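Long-range contact in prokaryotic transcription elongation factor GreA/GreB (Nitrosomonas europaea, PDB 2PN0), which probably binds RNA polymerase and takes part in transcription elongation: residues A[57-68]-A[120-129]. Numbering follows the deposited sequence. Where two conformers were deposited one is given.
Sequences VTMNSTVRFRVE and LRVRIVEVTY
Leu120 meets Val67 through methyl groups, its CD1 lying 3.7 Å from Val67 CG1, and here an antiparallel pairing begins that illustrates how a classic beta bulge adjusts the register by one residue, so that the pairing on either side of it stays in step. Arg121 gives its carbonyl O to Glu68 N in a nearly straight bond (174°); its guanidinium turns instead to Glu109 and Glu111 on strand 109-113, the other neighbour of 119-128 in the sheet. Val122 presses CG2 against the Phe65 ring, 3.5 Å from CD1, on the apolar side, while Arg123 and Arg66 exchange a pair of backbone hydrogen bonds.

Ile124 runs alongside Phe65, with CG1 3.8 Å from ring atom CE1, and its CG2 branch meets Val63 CG1, the methyl that also lies over one face of that ring, toward its rim. Cutting the side chain back to an alanine here would probably open a gap between Val63 and the Phe65 ring and leave the ring freer to shift.

The bulge follows: Val125 and Glu126 both face Arg64, whose O accepts a 2.7 Å bond from Val125 N and a weak one from Glu126 N. Val125 therefore lands on the arginine side, and with CG1 anti to its carbonyl carbon (chi1 -63°) that methyl lies over one face of the Arg66 guanidinium, 3.5 Å from NH1, in one of two arginine conformers. Val127 returns to the apolar side against Val57 and Ser61. Thr128 closes the ladder with reciprocal bonds to Thr62, and its OG1 shares a water with Thr62 O. At the end, the Tyr129 ring turns its edge to Met59 O in the type II turn 58-61.

The ribbon is amphipathic: Val63, Phe65, Val67, Val122 and Ile124 form a buried apolar face, continued by partly exposed Val127, while arginines, Glu126 and threonines, with Val125 among them, line the other.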
ATOM      1  N   VAL A  57       1.689  -3.742  16.918  1.00 13.99           N
ATOM      2  CA  VAL A  57       2.546  -3.400  15.774  1.00 13.74           C
ATOM      3  C   VAL A  57       3.254  -2.063  16.003  1.00 13.50           C
ATOM      4  O   VAL A  57       2.614  -1.026  16.134  1.00 13.60           O
ATOM      5  CB  VAL A  57       1.728  -3.322  14.459  1.00 13.84           C
ATOM      6  CG1 VAL A  57       2.663  -2.965  13.293  1.00 14.58           C
ATOM      7  CG2 VAL A  57       1.094  -4.681  14.171  1.00 13.53           C
ATOM      8  N   THR A  58       4.579  -2.120  16.060  1.00 15.49           N
ATOM      9  CA  THR A  58       5.409  -0.943  16.210  1.00 14.78           C
ATOM     10  C   THR A  58       6.256  -0.777  14.959  1.00 15.08           C
ATOM     11  O   THR A  58       6.310  -1.656  14.103  1.00 15.54           O
ATOM     12  CB  THR A  58       6.334  -1.057  17.447  1.00 15.53           C
ATOM     13  OG1 THR A  58       7.174  -2.226  17.324  1.00 17.71           O
ATOM     14  CG2 THR A  58       5.485  -1.182  18.680  1.00 14.94           C
HETATM   15  N   MSE A  59       6.939   0.345  14.847  1.00 15.12           N
HETATM   16  CA  MSE A  59       7.950   0.467  13.774  1.00 14.28           C
HETATM   17  C   MSE A  59       8.914  -0.730  13.887  1.00 14.71           C
HETATM   18  O   MSE A  59       9.280  -1.159  15.008  1.00 15.67           O
HETATM   19  CB  MSE A  59       8.686   1.810  13.892  1.00 13.66           C
HETATM   20  CG  MSE A  59       7.799   3.050  13.640  1.00 13.15           C
HETATM   21 SE   MSE A  59       6.850   2.975  11.901  0.75 13.75          SE
HETATM   22  CE  MSE A  59       8.401   2.722  10.759  1.00 14.43           C
ATOM     23  N   ASN A  60       9.295  -1.284  12.731  1.00 14.83           N
ATOM     24  CA  ASN A  60      10.227  -2.416  12.627  1.00 15.64           C
ATOM     25  C   ASN A  60       9.695  -3.770  13.114  1.00 17.16           C
ATOM     26  O   ASN A  60      10.480  -4.733  13.230  1.00 18.60           O
ATOM     27  CB  ASN A  60      11.608  -2.067  13.239  1.00 16.45           C
ATOM     28  CG  ASN A  60      12.300  -0.958  12.477  1.00 16.19           C
ATOM     29  OD1 ASN A  60      12.442  -1.053  11.263  1.00 16.89           O
ATOM     30  ND2 ASN A  60      12.766   0.089  13.188  1.00 17.96           N
ATOM     31  N   SER A  61       8.387  -3.817  13.408  1.00 16.47           N
ATOM     32  CA  SER A  61       7.681  -5.085  13.717  1.00 17.63           C
ATOM     33  C   SER A  61       7.532  -5.876  12.420  1.00 17.06           C
ATOM     34  O   SER A  61       7.264  -5.302  11.355  1.00 16.85           O
ATOM     35  CB  SER A  61       6.255  -4.840  14.282  1.00 17.04           C
ATOM     36  OG  SER A  61       6.330  -4.443  15.647  1.00 23.21           O
ATOM     37  N   THR A  62       7.646  -7.205  12.511  1.00 16.19           N
ATOM     38  CA  THR A  62       7.240  -8.074  11.394  1.00 16.55           C
ATOM     39  C   THR A  62       5.852  -8.618  11.711  1.00 15.47           C
ATOM     40  O   THR A  62       5.648  -9.172  12.802  1.00 16.99           O
ATOM     41  CB  THR A  62       8.256  -9.227  11.177  1.00 15.88           C
ATOM     42  OG1 THR A  62       9.483  -8.651  10.745  1.00 16.42           O
ATOM     43  CG2 THR A  62       7.781 -10.190  10.097  1.00 16.79           C
ATOM     44  N   VAL A  63       4.918  -8.399  10.784  1.00 15.36           N
ATOM     45  CA  VAL A  63       3.534  -8.787  10.955  1.00 15.39           C
ATOM     46  C   VAL A  63       3.277  -9.992  10.066  1.00 15.17           C
ATOM     47  O   VAL A  63       3.528  -9.952   8.860  1.00 16.12           O
ATOM     48  CB  VAL A  63       2.592  -7.594  10.611  1.00 15.60           C
ATOM     49  CG1 VAL A  63       1.119  -7.936  10.898  1.00 16.34           C
ATOM     50  CG2 VAL A  63       3.004  -6.318  11.385  1.00 16.67           C
ATOM     51  N   ARG A  64       2.786 -11.074  10.677  1.00 14.26           N
ATOM     52  CA  ARG A  64       2.392 -12.276   9.935  1.00 13.88           C
ATOM     53  C   ARG A  64       0.892 -12.251   9.721  1.00 13.24           C
ATOM     54  O   ARG A  64       0.155 -12.050  10.685  1.00 13.93           O
ATOM     55  CB  ARG A  64       2.775 -13.527  10.732  1.00 13.80           C
ATOM     56  CG  ARG A  64       2.478 -14.809  10.023  1.00 15.36           C
ATOM     57  CD  ARG A  64       3.332 -15.885  10.611  1.00 19.05           C
ATOM     58  NE  ARG A  64       3.097 -17.206  10.074  1.00 20.30           N
ATOM     59  CZ  ARG A  64       3.445 -17.642   8.855  1.00 22.82           C
ATOM     60  NH1 ARG A  64       4.010 -16.839   7.957  1.00 21.68           N
ATOM     61  NH2 ARG A  64       3.199 -18.913   8.523  1.00 21.62           N
ATOM     62  N   PHE A  65       0.452 -12.448   8.480  1.00 11.90           N
ATOM     63  CA  PHE A  65      -0.953 -12.373   8.121  1.00 11.31           C
ATOM     64  C   PHE A  65      -1.438 -13.679   7.559  1.00 11.30           C
ATOM     65  O   PHE A  65      -0.680 -14.372   6.865  1.00 10.74           O
ATOM     66  CB  PHE A  65      -1.161 -11.387   6.963  1.00 12.02           C
ATOM     67  CG  PHE A  65      -0.785  -9.979   7.269  1.00 13.45           C
ATOM     68  CD1 PHE A  65      -1.713  -9.107   7.853  1.00 14.02           C
ATOM     69  CD2 PHE A  65       0.497  -9.511   6.944  1.00 13.32           C
ATOM     70  CE1 PHE A  65      -1.385  -7.784   8.119  1.00 15.03           C
ATOM     71  CE2 PHE A  65       0.869  -8.168   7.229  1.00 14.68           C
ATOM     72  CZ  PHE A  65      -0.092  -7.310   7.795  1.00 15.93           C
ATOM     73  N   ARG A  66      -2.706 -14.020   7.814  1.00 11.52           N
ATOM     74  CA  ARG A  66      -3.353 -15.116   7.093  0.60 11.85           C
ATOM     75  C   ARG A  66      -4.499 -14.546   6.257  1.00 12.45           C
ATOM     76  O   ARG A  66      -5.293 -13.738   6.755  1.00 10.24           O
ATOM     77  CB  ARG A  66      -3.877 -16.222   8.021  0.60 12.30           C
ATOM     78  CG  ARG A  66      -4.236 -17.515   7.259  0.60 11.90           C
ATOM     79  CD  ARG A  66      -4.890 -18.611   8.112  0.60 14.51           C
ATOM     80  NE  ARG A  66      -4.034 -19.093   9.204  0.60 17.51           N
ATOM     81  CZ  ARG A  66      -4.175 -18.732  10.482  0.60 19.29           C
ATOM     82  NH1 ARG A  66      -5.136 -17.871  10.837  0.60 18.35           N
ATOM     83  NH2 ARG A  66      -3.350 -19.219  11.410  0.60 17.54           N
ATOM     84  N   VAL A  67      -4.560 -14.949   4.995  1.00 13.11           N
ATOM     85  CA  VAL A  67      -5.659 -14.527   4.140  0.60 15.47           C
ATOM     86  C   VAL A  67      -6.878 -15.355   4.519  1.00 16.21           C
ATOM     87  O   VAL A  67      -6.793 -16.586   4.701  1.00 16.75           O
ATOM     88  CB  VAL A  67      -5.331 -14.686   2.643  0.60 14.99           C
ATOM     89  CG1 VAL A  67      -4.051 -13.927   2.294  0.60 16.50           C
ATOM     90  CG2 VAL A  67      -5.176 -16.120   2.305  0.60 16.96           C
ATOM     91  N   GLU A  68      -8.031 -14.712   4.659  1.00 18.62           N
ATOM     92  CA  GLU A  68      -9.191 -15.528   5.013  0.50 20.14           C
ATOM     93  C   GLU A  68      -9.627 -16.555   3.957  1.00 20.83           C
ATOM     94  O   GLU A  68      -9.879 -17.706   4.331  1.00 21.43           O
ATOM     95  CB  GLU A  68     -10.349 -14.740   5.650  0.50 20.30           C
ATOM     96  CG  GLU A  68     -11.044 -13.717   4.780  0.50 21.02           C
ATOM     97  CD  GLU A  68     -12.527 -13.665   5.085  0.50 21.10           C
ATOM     98  OE1 GLU A  68     -13.290 -13.890   4.144  0.50 22.60           O
ATOM     99  OE2 GLU A  68     -12.943 -13.446   6.251  0.50 22.13           O
ATOM    100  N   LEU A 120      -8.847  -8.391  -0.527  1.00 11.90           N
ATOM    101  CA  LEU A 120      -8.050  -9.356   0.194  1.00 12.85           C
ATOM    102  C   LEU A 120      -8.264  -9.018   1.653  1.00 12.80           C
ATOM    103  O   LEU A 120      -7.846  -7.952   2.125  1.00 12.46           O
ATOM    104  CB  LEU A 120      -6.576  -9.192  -0.154  1.00 12.19           C
ATOM    105  CG  LEU A 120      -5.673 -10.140   0.634  1.00 14.66           C
ATOM    106  CD1 LEU A 120      -5.993 -11.608   0.240  1.00 18.64           C
ATOM    107  CD2 LEU A 120      -4.252  -9.810   0.357  1.00 16.74           C
ATOM    108  N   ARG A 121      -8.914  -9.916   2.383  1.00 13.88           N
ATOM    109  CA  ARG A 121      -9.111  -9.697   3.815  1.00 13.46           C
ATOM    110  C   ARG A 121      -8.181 -10.627   4.648  1.00 13.90           C
ATOM    111  O   ARG A 121      -8.183 -11.857   4.458  1.00 15.24           O
ATOM    112  CB  ARG A 121     -10.573  -9.943   4.223  1.00 13.68           C
ATOM    113  CG  ARG A 121     -10.834  -9.578   5.711  1.00 13.11           C
ATOM    114  CD  ARG A 121     -12.345  -9.556   5.989  1.00 14.25           C
ATOM    115  NE  ARG A 121     -12.653  -9.186   7.369  1.00 16.07           N
ATOM    116  CZ  ARG A 121     -12.629  -7.942   7.860  1.00 18.76           C
ATOM    117  NH1 ARG A 121     -12.298  -6.898   7.094  1.00 17.46           N
ATOM    118  NH2 ARG A 121     -12.895  -7.752   9.160  1.00 19.77           N
ATOM    119  N   VAL A 122      -7.405 -10.038   5.545  1.00 14.66           N
ATOM    120  CA  VAL A 122      -6.347 -10.780   6.243  1.00 14.73           C
ATOM    121  C   VAL A 122      -6.467 -10.560   7.742  1.00 15.69           C
ATOM    122  O   VAL A 122      -6.994  -9.532   8.182  1.00 15.51           O
ATOM    123  CB  VAL A 122      -4.931 -10.373   5.781  1.00 14.76           C
ATOM    124  CG1 VAL A 122      -4.710 -10.775   4.293  1.00 16.44           C
ATOM    125  CG2 VAL A 122      -4.663  -8.824   5.968  1.00 14.57           C
ATOM    126  N   ARG A 123      -5.973 -11.535   8.516  1.00 15.77           N
ATOM    127  CA  ARG A 123      -5.908 -11.352   9.946  1.00 16.73           C
ATOM    128  C   ARG A 123      -4.461 -11.381  10.367  1.00 15.11           C
ATOM    129  O   ARG A 123      -3.683 -12.172   9.849  1.00 13.77           O
ATOM    130  CB  ARG A 123      -6.653 -12.504  10.649  1.00 16.57           C
ATOM    131  CG  ARG A 123      -6.625 -12.431  12.176  1.00 20.62           C
ATOM    132  CD  ARG A 123      -7.198 -13.740  12.764  1.00 20.96           C
ATOM    133  NE  ARG A 123      -8.605 -13.909  12.391  1.00 27.54           N
ATOM    134  CZ  ARG A 123      -9.315 -15.009  12.647  1.00 31.66           C
ATOM    135  NH1 ARG A 123      -8.725 -16.047  13.252  1.00 32.43           N
ATOM    136  NH2 ARG A 123     -10.601 -15.086  12.288  1.00 33.11           N
ATOM    137  N   ILE A 124      -4.112 -10.548  11.338  1.00 13.55           N
ATOM    138  CA  ILE A 124      -2.770 -10.577  11.871  1.00 13.62           C
ATOM    139  C   ILE A 124      -2.636 -11.771  12.791  1.00 14.55           C
ATOM    140  O   ILE A 124      -3.304 -11.846  13.831  1.00 15.21           O
ATOM    141  CB  ILE A 124      -2.429  -9.288  12.656  1.00 13.59           C
ATOM    142  CG1 ILE A 124      -2.453  -8.053  11.709  1.00 15.16           C
ATOM    143  CG2 ILE A 124      -1.058  -9.467  13.386  1.00 13.11           C
ATOM    144  CD1 ILE A 124      -2.349  -6.720  12.406  1.00 15.14           C
ATOM    145  N   VAL A 125      -1.788 -12.719  12.387  1.00 14.82           N
ATOM    146  CA  VAL A 125      -1.654 -13.971  13.122  1.00 16.42           C
ATOM    147  C   VAL A 125      -0.562 -13.884  14.203  1.00 16.76           C
ATOM    148  O   VAL A 125      -0.666 -14.555  15.265  1.00 17.89           O
ATOM    149  CB  VAL A 125      -1.497 -15.217  12.183  1.00 17.37           C
ATOM    150  CG1 VAL A 125      -2.723 -15.390  11.334  1.00 18.91           C
ATOM    151  CG2 VAL A 125      -0.309 -15.125  11.334  1.00 21.13           C
ATOM    152  N   GLU A 126       0.429 -13.026  13.974  1.00 16.35           N
ATOM    153  CA  GLU A 126       1.586 -12.882  14.883  1.00 17.07           C
ATOM    154  C   GLU A 126       2.312 -11.585  14.619  1.00 16.87           C
ATOM    155  O   GLU A 126       2.372 -11.113  13.481  1.00 16.57           O
ATOM    156  CB  GLU A 126       2.568 -14.042  14.668  1.00 16.61           C
ATOM    157  CG  GLU A 126       3.672 -14.146  15.738  1.00 16.96           C
ATOM    158  CD  GLU A 126       4.531 -15.379  15.620  1.00 18.77           C
ATOM    159  OE1 GLU A 126       4.366 -16.180  14.665  1.00 20.90           O
ATOM    160  OE2 GLU A 126       5.410 -15.525  16.496  1.00 18.53           O
ATOM    161  N   VAL A 127       2.875 -11.018  15.680  1.00 16.68           N
ATOM    162  CA  VAL A 127       3.721  -9.820  15.578  1.00 17.52           C
ATOM    163  C   VAL A 127       5.074 -10.187  16.199  1.00 19.02           C
ATOM    164  O   VAL A 127       5.104 -10.792  17.255  1.00 18.30           O
ATOM    165  CB  VAL A 127       3.066  -8.667  16.341  1.00 16.47           C
ATOM    166  CG1 VAL A 127       3.960  -7.445  16.327  1.00 19.61           C
ATOM    167  CG2 VAL A 127       1.693  -8.322  15.708  1.00 18.21           C
ATOM    168  N   THR A 128       6.178  -9.852  15.537  1.00 19.43           N
ATOM    169  CA  THR A 128       7.506 -10.184  16.041  0.60 20.92           C
ATOM    170  C   THR A 128       8.414  -8.978  15.831  1.00 21.86           C
ATOM    171  O   THR A 128       8.324  -8.293  14.825  1.00 21.65           O
ATOM    172  CB  THR A 128       8.084 -11.388  15.297  0.60 20.62           C
ATOM    173  OG1 THR A 128       8.042 -11.125  13.892  0.60 21.23           O
ATOM    174  CG2 THR A 128       7.276 -12.650  15.593  0.60 21.20           C
ATOM    175  N   TYR A 129       9.280  -8.699  16.797  1.00 23.75           N
ATOM    176  CA  TYR A 129      10.099  -7.527  16.650  1.00 26.23           C
ATOM    177  C   TYR A 129      11.458  -7.880  16.071  1.00 26.95           C
ATOM    178  O   TYR A 129      11.958  -8.974  16.306  1.00 28.55           O
ATOM    179  CB  TYR A 129      10.194  -6.703  17.934  1.00 27.64           C
ATOM    180  CG  TYR A 129      11.165  -5.574  17.721  1.00 30.43           C
ATOM    181  CD1 TYR A 129      10.801  -4.452  16.958  1.00 30.69           C
ATOM    182  CD2 TYR A 129      12.481  -5.655  18.210  1.00 32.81           C
ATOM    183  CE1 TYR A 129      11.706  -3.428  16.726  1.00 32.89           C
ATOM    184  CE2 TYR A 129      13.393  -4.639  17.981  1.00 32.64           C
ATOM    185  CZ  TYR A 129      13.001  -3.529  17.243  1.00 31.78           C
ATOM    186  OH  TYR A 129      13.904  -2.515  17.012  1.00 34.13           O
TER
HETATM  187  O   HOH W   1       5.515 -12.090  13.074  1.00 25.14           O